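Local coordinates for probable leucine/isoleucine/valine-binding protein (Rhodopirellula baltica, PDB 4KV7) that probably binds branched-chain amino acids or related small ligands, as a periplasmic substrate-binding protein of the leucine-binding family, at residues I35-G40 with S300-E305. The protein carries 1 engineered substitution. Residues are numbered along the deposited sequence; the frame is centred on the assembly and turned at random.
Sequences INMRHG and SFVSLE
Val302 holds CG1 anti to its backbone N (chi1 179°), which lays that methyl against Asn36 CB at 3.6 Å, while the selenomethionine Met37, crossing Val302 at about a right angle, carries CG anti to its carbonyl carbon (chi1 -88°). Its CA-CB bond leads away from helix 301-319, and bends at chi2 and chi3 carry SE back to 3.5 Å from Val302 O and against CB and CG of Glu305. A glycine at the crossing lets the backbones come close: Gly40 CA lies 3.3 Å from Ser303 O in a CA-H...O contact, where a CB would probably run into that oxygen. Ser303 CA makes the reciprocal contact with Asn36 O. A bridging water donates to Asn36 OD1 and accepts from Ser300 OG and Ser303 OG. Ser300 is also the N-cap, its OG taking Ser303 N at 3.0 Å in a nearly straight bond. Replacing Ser300 by an alanine removes OG, which would probably leave Ser303 N without its cap and the water with one donor fewer. Glu305 OE2 forms a salt bridge with Arg135. The axes of 35-40 and 301-305 cross at -42°; helix 281-293, whose Tyr286 OH is hydrogen-bonded to Ser303 OG, and helix 253-260, touching Ser300, flank helix 301-319.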
ATOM      1  N   ILE A  35      -7.512  -2.971   8.306  1.00  8.73           N
ATOM      2  CA  ILE A  35      -8.729  -3.775   8.252  1.00 10.03           C
ATOM      3  C   ILE A  35      -8.918  -4.367   6.864  1.00  8.42           C
ATOM      4  O   ILE A  35      -9.204  -5.559   6.704  1.00  9.76           O
ATOM      5  CB  ILE A  35      -9.959  -2.941   8.648  1.00 10.42           C
ATOM      6  CG1 ILE A  35      -9.938  -2.671  10.157  1.00 10.78           C
ATOM      7  CG2 ILE A  35     -11.242  -3.651   8.266  1.00 11.30           C
ATOM      8  CD1 ILE A  35     -10.954  -1.651  10.634  1.00 12.52           C
ATOM      9  N   ASN A  36      -8.718  -3.546   5.846  1.00  8.66           N
ATOM     10  CA  ASN A  36      -8.947  -4.003   4.487  1.00  9.46           C
ATOM     11  C   ASN A  36      -7.830  -4.845   3.905  1.00  8.41           C
ATOM     12  O   ASN A  36      -8.112  -5.763   3.132  1.00  9.26           O
ATOM     13  CB  ASN A  36      -9.376  -2.842   3.600  1.00 10.02           C
ATOM     14  CG  ASN A  36     -10.791  -2.418   3.908  1.00 10.93           C
ATOM     15  OD1 ASN A  36     -11.740  -3.121   3.571  1.00 12.32           O
ATOM     16  ND2 ASN A  36     -10.947  -1.309   4.617  1.00 12.36           N
HETATM   17  N   MSE A  37      -6.586  -4.588   4.305  1.00  8.82           N
HETATM   18  CA  MSE A  37      -5.502  -5.494   3.939  1.00  9.46           C
HETATM   19  C   MSE A  37      -5.774  -6.878   4.520  1.00  9.75           C
HETATM   20  O   MSE A  37      -5.616  -7.898   3.834  1.00 10.60           O
HETATM   21  CB  MSE A  37      -4.156  -4.986   4.457  1.00 11.05           C
HETATM   22  CG  MSE A  37      -3.415  -4.044   3.527  1.00 12.40           C
HETATM   23 SE   MSE A  37      -2.999  -4.824   1.780  0.63 10.65          SE
HETATM   24  CE  MSE A  37      -1.546  -6.011   2.246  1.00 15.71           C
ATOM     25  N   ARG A  38      -6.168  -6.923   5.789  1.00  9.59           N
ATOM     26  CA  ARG A  38      -6.492  -8.179   6.437  1.00  9.70           C
ATOM     27  C   ARG A  38      -7.631  -8.893   5.715  1.00  9.85           C
ATOM     28  O   ARG A  38      -7.536 -10.090   5.456  1.00 10.45           O
ATOM     29  CB  ARG A  38      -6.833  -7.948   7.910  1.00 10.27           C
ATOM     30  CG  ARG A  38      -7.338  -9.196   8.622  1.00 11.20           C
ATOM     31  CD  ARG A  38      -7.473  -8.949  10.116  1.00 11.91           C
ATOM     32  NE  ARG A  38      -7.980 -10.099  10.856  1.00 13.21           N
ATOM     33  CZ  ARG A  38      -9.267 -10.390  10.975  1.00 14.18           C
ATOM     34  NH1 ARG A  38     -10.191  -9.642  10.391  1.00 15.20           N
ATOM     35  NH2 ARG A  38      -9.644 -11.448  11.678  1.00 15.64           N
ATOM     36  N   HIS A  39      -8.703  -8.182   5.382  1.00  9.32           N
ATOM     37  CA  HIS A  39      -9.802  -8.812   4.662  1.00 10.07           C
ATOM     38  C   HIS A  39      -9.358  -9.401   3.323  1.00  9.89           C
ATOM     39  O   HIS A  39      -9.812 -10.479   2.939  1.00 10.30           O
ATOM     40  CB  HIS A  39     -10.956  -7.841   4.437  1.00 11.58           C
ATOM     41  CG  HIS A  39     -11.784  -7.587   5.657  1.00 11.75           C
ATOM     42  ND1 HIS A  39     -12.162  -8.589   6.523  1.00 12.93           N
ATOM     43  CD2 HIS A  39     -12.328  -6.445   6.138  1.00 14.16           C
ATOM     44  CE1 HIS A  39     -12.899  -8.072   7.491  1.00 14.72           C
ATOM     45  NE2 HIS A  39     -13.020  -6.775   7.277  1.00 14.68           N
ATOM     46  N   GLY A  40      -8.513  -8.684   2.588  1.00  9.10           N
ATOM     47  CA  GLY A  40      -8.048  -9.184   1.302  1.00  9.64           C
ATOM     48  C   GLY A  40      -7.261 -10.476   1.435  1.00  9.27           C
ATOM     49  O   GLY A  40      -7.475 -11.426   0.676  1.00  9.94           O
ATOM     50  N   SER A 300     -12.349  -2.516  -2.435  1.00 10.35           N
ATOM     51  CA  SER A 300     -11.423  -1.391  -2.331  1.00 11.20           C
ATOM     52  C   SER A 300     -10.083  -1.731  -2.951  1.00  9.48           C
ATOM     53  O   SER A 300      -9.739  -2.905  -3.118  1.00  9.24           O
ATOM     54  CB  SER A 300     -11.220  -0.982  -0.871  1.00 11.11           C
ATOM     55  OG  SER A 300     -10.491  -1.954  -0.142  1.00 12.03           O
ATOM     56  N   PHE A 301      -9.311  -0.704  -3.286  1.00  9.37           N
ATOM     57  CA  PHE A 301      -7.960  -0.947  -3.768  1.00  8.34           C
ATOM     58  C   PHE A 301      -7.120  -1.629  -2.693  1.00  8.54           C
ATOM     59  O   PHE A 301      -6.195  -2.365  -3.011  1.00  8.80           O
ATOM     60  CB  PHE A 301      -7.262   0.343  -4.212  1.00  9.05           C
ATOM     61  CG  PHE A 301      -8.024   1.124  -5.252  1.00  9.35           C
ATOM     62  CD1 PHE A 301      -8.137   0.656  -6.558  1.00 10.01           C
ATOM     63  CD2 PHE A 301      -8.625   2.324  -4.923  1.00 10.52           C
ATOM     64  CE1 PHE A 301      -8.853   1.376  -7.509  1.00 10.51           C
ATOM     65  CE2 PHE A 301      -9.345   3.044  -5.873  1.00 10.87           C
ATOM     66  CZ  PHE A 301      -9.445   2.573  -7.165  1.00 11.57           C
ATOM     67  N   VAL A 302      -7.432  -1.359  -1.428  1.00  8.70           N
ATOM     68  CA  VAL A 302      -6.655  -1.897  -0.325  1.00  8.26           C
ATOM     69  C   VAL A 302      -6.868  -3.406  -0.202  1.00  8.36           C
ATOM     70  O   VAL A 302      -5.907  -4.178  -0.143  1.00  8.52           O
ATOM     71  CB  VAL A 302      -7.001  -1.181   0.998  1.00  8.64           C
ATOM     72  CG1 VAL A 302      -6.204  -1.779   2.143  1.00  9.73           C
ATOM     73  CG2 VAL A 302      -6.726   0.323   0.896  1.00 10.84           C
ATOM     74  N   SER A 303      -8.120  -3.846  -0.171  1.00  8.14           N
ATOM     75  CA  SER A 303      -8.332  -5.281  -0.077  1.00  8.82           C
ATOM     76  C   SER A 303      -7.922  -6.015  -1.345  1.00  8.17           C
ATOM     77  O   SER A 303      -7.527  -7.172  -1.270  1.00  8.85           O
ATOM     78  CB  SER A 303      -9.758  -5.642   0.336  1.00  9.32           C
ATOM     79  OG  SER A 303     -10.718  -5.121  -0.557  1.00  9.53           O
ATOM     80  N   LEU A 304      -8.001  -5.367  -2.509  1.00  8.57           N
ATOM     81  CA  LEU A 304      -7.485  -5.984  -3.722  1.00  8.69           C
ATOM     82  C   LEU A 304      -5.990  -6.238  -3.582  1.00  8.15           C
ATOM     83  O   LEU A 304      -5.506  -7.309  -3.944  1.00  8.94           O
ATOM     84  CB  LEU A 304      -7.791  -5.115  -4.941  1.00  9.04           C
ATOM     85  CG  LEU A 304      -7.158  -5.544  -6.266  1.00  8.47           C
ATOM     86  CD1 LEU A 304      -7.526  -6.991  -6.609  1.00  9.98           C
ATOM     87  CD2 LEU A 304      -7.627  -4.620  -7.366  1.00 10.14           C
ATOM     88  N   GLU A 305      -5.244  -5.278  -3.032  1.00  8.29           N
ATOM     89  CA  GLU A 305      -3.826  -5.515  -2.779  1.00  8.47           C
ATOM     90  C   GLU A 305      -3.610  -6.685  -1.806  1.00  7.95           C
ATOM     91  O   GLU A 305      -2.738  -7.524  -2.030  1.00  8.77           O
ATOM     92  CB  GLU A 305      -3.130  -4.245  -2.280  1.00  8.72           C
ATOM     93  CG  GLU A 305      -1.629  -4.397  -2.108  1.00  9.27           C
ATOM     94  CD  GLU A 305      -0.918  -3.095  -1.791  1.00  8.45           C
ATOM     95  OE1 GLU A 305      -1.556  -2.016  -1.845  1.00  8.46           O
ATOM     96  OE2 GLU A 305       0.292  -3.146  -1.469  1.00  8.89           O
TER
HETATM   97  O   HOH W   1     -12.377  -3.725   0.972  1.00 13.01           O